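PDB 5VIT: MdcA from Pseudomonas aeruginosa, which probably acts as the acyl-carrier-protein transferase (alpha) subunit of malonate decarboxylase, exchanging acetyl for malonyl on the carrier protein. Local coordinates for residues A[94-108]-A[120-134]. Sequence-based numbering, arbitrary orientation.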
loop_
_atom_site.group_PDB
_atom_site.type_symbol
_atom_site.label_atom_id
_atom_site.label_comp_id
_atom_site.label_asym_id
_atom_site.label_seq_id
_atom_site.Cartn_x
_atom_site.Cartn_y
_atom_site.Cartn_z
ATOM N N LEU A 94 -17.601 38.651 15.117
ATOM C CA LEU A 94 -18.463 38.045 16.117
ATOM C C LEU A 94 -18.865 39.043 17.204
ATOM O O LEU A 94 -19.862 38.832 17.893
ATOM C CB LEU A 94 -17.792 36.827 16.726
ATOM C CG LEU A 94 -17.501 35.716 15.712
ATOM C CD1 LEU A 94 -17.103 34.463 16.443
ATOM C CD2 LEU A 94 -18.699 35.451 14.810
ATOM N N ASP A 95 -18.107 40.129 17.346
ATOM C CA ASP A 95 -18.529 41.231 18.210
ATOM C C ASP A 95 -19.954 41.678 17.848
ATOM O O ASP A 95 -20.781 41.907 18.732
ATOM C CB ASP A 95 -17.549 42.409 18.114
ATOM C CG ASP A 95 -16.249 42.159 18.882
ATOM O OD1 ASP A 95 -16.255 41.333 19.820
ATOM O OD2 ASP A 95 -15.216 42.777 18.540
ATOM N N LEU A 96 -20.237 41.749 16.546
ATOM C CA LEU A 96 -21.556 42.134 16.034
ATOM C C LEU A 96 -22.704 41.366 16.688
ATOM O O LEU A 96 -23.787 41.911 16.913
ATOM C CB LEU A 96 -21.619 41.930 14.519
ATOM C CG LEU A 96 -20.688 42.753 13.628
ATOM C CD1 LEU A 96 -20.886 42.386 12.162
ATOM C CD2 LEU A 96 -20.905 44.232 13.831
ATOM N N PHE A 97 -22.453 40.104 17.005
ATOM C CA PHE A 97 -23.487 39.236 17.545
ATOM C C PHE A 97 -23.608 39.418 19.049
ATOM O O PHE A 97 -24.711 39.470 19.600
ATOM C CB PHE A 97 -23.192 37.772 17.180
ATOM C CG PHE A 97 -23.268 37.499 15.695
ATOM C CD1 PHE A 97 -22.198 37.797 14.865
ATOM C CD2 PHE A 97 -24.427 36.985 15.127
ATOM C CE1 PHE A 97 -22.279 37.576 13.502
ATOM C CE2 PHE A 97 -24.509 36.752 13.763
ATOM C CZ PHE A 97 -23.435 37.046 12.952
ATOM N N GLU A 98 -22.460 39.524 19.704
ATOM C CA GLU A 98 -22.408 39.760 21.138
ATOM C C GLU A 98 -23.033 41.110 21.467
ATOM O O GLU A 98 -23.777 41.239 22.435
ATOM C CB GLU A 98 -20.958 39.695 21.622
ATOM C CG GLU A 98 -20.767 39.125 23.010
ATOM C CD GLU A 98 -19.343 38.643 23.235
ATOM O OE1 GLU A 98 -19.012 37.521 22.785
ATOM O OE2 GLU A 98 -18.549 39.389 23.841
ATOM N N LEU A 99 -22.748 42.109 20.639
ATOM C CA LEU A 99 -23.252 43.455 20.875
ATOM C C LEU A 99 -24.739 43.578 20.550
ATOM O O LEU A 99 -25.359 44.602 20.852
ATOM C CB LEU A 99 -22.453 44.474 20.051
ATOM C CG LEU A 99 -20.973 44.699 20.374
ATOM C CD1 LEU A 99 -20.303 45.479 19.259
ATOM C CD2 LEU A 99 -20.817 45.449 21.674
ATOM N N GLY A 100 -25.306 42.553 19.914
ATOM C CA GLY A 100 -26.708 42.586 19.507
ATOM C C GLY A 100 -26.999 43.348 18.220
ATOM O O GLY A 100 -28.138 43.733 17.950
ATOM N N ILE A 101 -25.964 43.572 17.420
ATOM C CA ILE A 101 -26.117 44.208 16.108
ATOM C C ILE A 101 -26.552 43.186 15.047
ATOM O O ILE A 101 -27.359 43.484 14.163
ATOM C CB ILE A 101 -24.805 44.881 15.674
ATOM C CG1 ILE A 101 -24.285 45.776 16.814
ATOM C CG2 ILE A 101 -24.989 45.646 14.348
ATOM C CD1 ILE A 101 -22.980 46.511 16.519
ATOM N N ALA A 102 -25.998 41.982 15.157
ATOM C CA ALA A 102 -26.276 40.901 14.227
ATOM C C ALA A 102 -26.947 39.736 14.948
ATOM O O ALA A 102 -26.733 39.526 16.140
ATOM C CB ALA A 102 -24.975 40.435 13.536
ATOM N N ARG A 103 -27.757 38.981 14.215
ATOM C CA ARG A 103 -28.433 37.817 14.775
ATOM C C ARG A 103 -28.131 36.546 13.972
ATOM O O ARG A 103 -27.794 35.499 14.536
ATOM C CB ARG A 103 -29.942 38.045 14.819
ATOM C CG ARG A 103 -30.680 36.945 15.568
ATOM C CD ARG A 103 -32.184 36.905 15.248
ATOM N NE ARG A 103 -32.713 38.095 14.568
ATOM C CZ ARG A 103 -33.271 38.074 13.358
ATOM N NH1 ARG A 103 -33.364 36.924 12.693
ATOM N NH2 ARG A 103 -33.736 39.193 12.813
ATOM N N LYS A 104 -28.258 36.637 12.652
ATOM C CA LYS A 104 -28.067 35.464 11.806
ATOM C C LYS A 104 -26.801 35.525 10.972
ATOM O O LYS A 104 -26.344 36.601 10.540
ATOM C CB LYS A 104 -29.269 35.247 10.888
ATOM C CG LYS A 104 -30.392 34.487 11.566
ATOM C CD LYS A 104 -31.508 34.137 10.597
ATOM C CE LYS A 104 -31.090 33.035 9.603
ATOM N NZ LYS A 104 -30.366 31.875 10.229
ATOM N N LEU A 105 -26.260 34.337 10.735
ATOM C CA LEU A 105 -24.995 34.179 10.041
ATOM C C LEU A 105 -25.042 33.033 9.034
ATOM O O LEU A 105 -25.316 31.892 9.397
ATOM C CB LEU A 105 -23.866 33.928 11.049
ATOM C CG LEU A 105 -22.465 33.627 10.500
ATOM C CD1 LEU A 105 -21.886 34.830 9.746
ATOM C CD2 LEU A 105 -21.523 33.155 11.619
ATOM N N ASP A 106 -24.783 33.345 7.769
ATOM C CA ASP A 106 -24.426 32.310 6.804
ATOM C C ASP A 106 -22.975 32.519 6.391
ATOM O O ASP A 106 -22.564 33.629 6.085
ATOM C CB ASP A 106 -25.361 32.324 5.591
ATOM C CG ASP A 106 -26.719 31.732 5.909
ATOM O OD1 ASP A 106 -27.704 32.499 5.971
ATOM O OD2 ASP A 106 -26.785 30.505 6.136
ATOM N N PHE A 107 -22.200 31.449 6.404
ATOM C CA PHE A 107 -20.770 31.576 6.211
ATOM C C PHE A 107 -20.182 30.293 5.661
ATOM O O PHE A 107 -20.856 29.260 5.627
ATOM C CB PHE A 107 -20.084 31.953 7.528
ATOM C CG PHE A 107 -19.941 30.805 8.496
ATOM C CD1 PHE A 107 -18.714 30.192 8.689
ATOM C CD2 PHE A 107 -21.035 30.348 9.216
ATOM C CE1 PHE A 107 -18.576 29.134 9.586
ATOM C CE2 PHE A 107 -20.905 29.298 10.112
ATOM C CZ PHE A 107 -19.670 28.690 10.291
ATOM N N SER A 108 -18.927 30.359 5.227
ATOM C CA SER A 108 -18.257 29.173 4.693
ATOM C C SER A 108 -17.077 28.742 5.542
ATOM O O SER A 108 -16.893 27.550 5.825
ATOM C CB SER A 108 -17.778 29.415 3.262
ATOM O OG SER A 108 -16.975 28.327 2.823
ATOM N N LEU A 120 -21.322 31.660 21.101
ATOM C CA LEU A 120 -22.392 32.601 20.801
ATOM C C LEU A 120 -23.677 31.884 20.403
ATOM O O LEU A 120 -24.773 32.409 20.604
ATOM C CB LEU A 120 -21.968 33.565 19.691
ATOM C CG LEU A 120 -20.886 34.583 20.060
ATOM C CD1 LEU A 120 -20.213 35.147 18.812
ATOM C CD2 LEU A 120 -21.476 35.702 20.918
ATOM N N LEU A 121 -23.541 30.687 19.840
ATOM C CA LEU A 121 -24.704 29.926 19.410
ATOM C C LEU A 121 -25.473 29.371 20.618
ATOM O O LEU A 121 -26.699 29.432 20.635
ATOM C CB LEU A 121 -24.286 28.797 18.459
ATOM C CG LEU A 121 -25.327 28.156 17.526
ATOM C CD1 LEU A 121 -24.630 27.462 16.359
ATOM C CD2 LEU A 121 -26.214 27.163 18.263
ATOM N N GLU A 122 -24.764 28.831 21.613
ATOM C CA GLU A 122 -25.417 28.306 22.825
ATOM C C GLU A 122 -26.129 29.401 23.600
ATOM O O GLU A 122 -27.216 29.189 24.124
ATOM C CB GLU A 122 -24.416 27.634 23.767
ATOM C CG GLU A 122 -23.336 26.813 23.106
ATOM C CD GLU A 122 -22.095 26.706 23.978
ATOM O OE1 GLU A 122 -22.249 26.553 25.212
ATOM O OE2 GLU A 122 -20.968 26.799 23.433
ATOM N N ASP A 123 -25.492 30.568 23.689
ATOM C CA ASP A 123 -26.061 31.719 24.385
ATOM C C ASP A 123 -27.208 32.374 23.609
ATOM O O ASP A 123 -27.815 33.323 24.094
ATOM C CB ASP A 123 -24.977 32.770 24.667
ATOM C CG ASP A 123 -23.787 32.203 25.432
ATOM O OD1 ASP A 123 -23.935 31.137 26.062
ATOM O OD2 ASP A 123 -22.698 32.817 25.395
ATOM N N GLY A 124 -27.489 31.890 22.400
ATOM C CA GLY A 124 -28.565 32.443 21.588
ATOM C C GLY A 124 -28.283 33.805 20.968
ATOM O O GLY A 124 -29.209 34.495 20.508
ATOM N N LEU A 125 -27.009 34.193 20.940
ATOM C CA LEU A 125 -26.608 35.473 20.358
ATOM C C LEU A 125 -26.336 35.363 18.849
ATOM O O LEU A 125 -26.270 36.365 18.131
ATOM C CB LEU A 125 -25.369 36.024 21.077
ATOM C CG LEU A 125 -25.513 36.479 22.540
ATOM C CD1 LEU A 125 -24.200 37.051 23.059
ATOM C CD2 LEU A 125 -26.618 37.502 22.680
ATOM N N LEU A 126 -26.181 34.137 18.372
ATOM C CA LEU A 126 -25.929 33.894 16.963
ATOM C C LEU A 126 -26.725 32.679 16.479
ATOM O O LEU A 126 -26.716 31.626 17.123
ATOM C CB LEU A 126 -24.425 33.700 16.729
ATOM C CG LEU A 126 -23.894 33.311 15.344
ATOM C CD1 LEU A 126 -22.502 33.879 15.141
ATOM C CD2 LEU A 126 -23.875 31.791 15.158
ATOM N N GLU A 127 -27.416 32.830 15.350
ATOM C CA GLU A 127 -28.070 31.698 14.688
ATOM C C GLU A 127 -27.394 31.373 13.346
ATOM O O GLU A 127 -27.189 32.255 12.500
ATOM C CB GLU A 127 -29.552 31.989 14.465
ATOM C CG GLU A 127 -30.360 32.151 15.744
ATOM C CD GLU A 127 -31.594 33.007 15.537
ATOM O OE1 GLU A 127 -32.017 33.171 14.372
ATOM O OE2 GLU A 127 -32.132 33.530 16.535
ATOM N N ILE A 128 -27.041 30.108 13.156
ATOM C CA ILE A 128 -26.449 29.673 11.899
ATOM C C ILE A 128 -27.511 29.245 10.896
ATOM O O ILE A 128 -28.247 28.296 11.154
ATOM C CB ILE A 128 -25.485 28.498 12.109
ATOM C CG1 ILE A 128 -24.303 28.943 12.962
ATOM C CG2 ILE A 128 -24.980 27.975 10.768
ATOM C CD1 ILE A 128 -23.178 27.953 12.975
ATOM N N GLY A 129 -27.593 29.945 9.764
ATOM C CA GLY A 129 -28.388 29.469 8.643
ATOM C C GLY A 129 -27.793 28.150 8.167
ATOM O O GLY A 129 -28.345 27.072 8.421
ATOM N N ALA A 130 -26.649 28.227 7.491
ATOM C CA ALA A 130 -25.883 27.020 7.181
ATOM C C ALA A 130 -24.384 27.294 7.019
ATOM O O ALA A 130 -23.969 28.417 6.726
ATOM C CB ALA A 130 -26.435 26.352 5.914
ATOM N N ILE A 131 -23.581 26.254 7.222
ATOM C CA ILE A 131 -22.181 26.269 6.816
ATOM C C ILE A 131 -22.103 25.895 5.320
ATOM O O ILE A 131 -22.622 24.851 4.912
ATOM C CB ILE A 131 -21.336 25.291 7.673
ATOM C CG1 ILE A 131 -21.556 25.558 9.170
ATOM C CG2 ILE A 131 -19.867 25.382 7.306
ATOM C CD1 ILE A 131 -20.749 24.633 10.087
ATOM N N HIS A 132 -21.483 26.752 4.509
ATOM C CA HIS A 132 -21.422 26.562 3.056
ATOM C C HIS A 132 -19.999 26.310 2.583
ATOM O O HIS A 132 -19.049 26.444 3.349
ATOM C CB HIS A 132 -21.937 27.801 2.292
ATOM C CG HIS A 132 -23.333 28.220 2.639
ATOM N ND1 HIS A 132 -23.685 28.694 3.883
ATOM C CD2 HIS A 132 -24.457 28.283 1.885
ATOM C CE1 HIS A 132 -24.968 29.008 3.888
ATOM N NE2 HIS A 132 -25.459 28.772 2.687
ATOM N N THR A 133 -19.862 25.985 1.299
ATOM C CA THR A 133 -18.593 26.170 0.606
ATOM C C THR A 133 -18.716 27.484 -0.182
ATOM O O THR A 133 -19.824 27.867 -0.570
ATOM C CB THR A 133 -18.217 24.951 -0.300
ATOM O OG1 THR A 133 -16.920 25.161 -0.864
ATOM C CG2 THR A 133 -19.217 24.723 -1.421
ATOM N N TYR A 134 -17.597 28.185 -0.380
ATOM C CA TYR A 134 -17.605 29.557 -0.906
ATOM C C TYR A 134 -18.552 29.764 -2.098
ATOM O O TYR A 134 -19.449 30.615 -2.062
ATOM C CB TYR A 134 -16.183 29.989 -1.325
ATOM C CG TYR A 134 -15.142 29.857 -0.229
ATOM C CD1 TYR A 134 -14.082 28.955 -0.338
ATOM C CD2 TYR A 134 -15.235 30.614 0.933
ATOM C CE1 TYR A 134 -13.134 28.826 0.693
ATOM C CE2 TYR A 134 -14.306 30.489 1.953
ATOM C CZ TYR A 134 -13.259 29.603 1.823
ATOM O OH TYR A 134 -12.357 29.501 2.845
#
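Phe97 and Leu126 meet where each helix hands over to its strand. Leu126 can be followed outward: CB and CG lie against CD2 of the Phe97 ring, and CD1 ends over the middle of one ring face, 3.6 Å from the centroid and 9° off the normal, a CH-pi contact. The same methyl touches Leu105 CD2 and Leu94 CD2. Leu126 CG lies opposite its own backbone N (chi1 175°), which carries the branch over the ring. Ala102 CB covers the other face of Phe97, so a flat aromatic suits this slot between two methyl groups. Leu120 CD1 extends the apolar patch, meeting Leu94 CB at 3.6 Å.

The two strands run parallel. Glu127 N donates to Arg103 O, Leu105 N to Glu127 O, and Gly129 N to Leu105 O at 3.0 Å. A beta bulge shifts the register, and the carboxylate of Asp106 fills in for backbone: its OD2 accepts from Ala130 N at 2.7 Å, while His82 of the adjacent strand holds OD1. Gly129 suits the spot because a beta carbon there would run into Asp106 OD2, which lies 3.2 Å from Gly129 CA. Pairing resumes where His132 N reaches Phe107 O at 2.8 Å, and Ser108 OG donates to His132 O from above the carbonyl plane. That hydroxyl also rests over one face of Tyr134, offset toward the rim. On the face carrying Leu105, Phe107 offers its ring edge to Ile128 CD1, and CZ meets Ile131 CG1 at 3.8 Å.

Both helices close with a Schellman motif, at Gly100 and Gly124, whose positive phi glycine adopts easily. The whole is a beta-alpha-beta unit in which helix 114-122 links neighbouring parallel strands, the second at the sheet's margin, consistent with the family's Rossmann relationship.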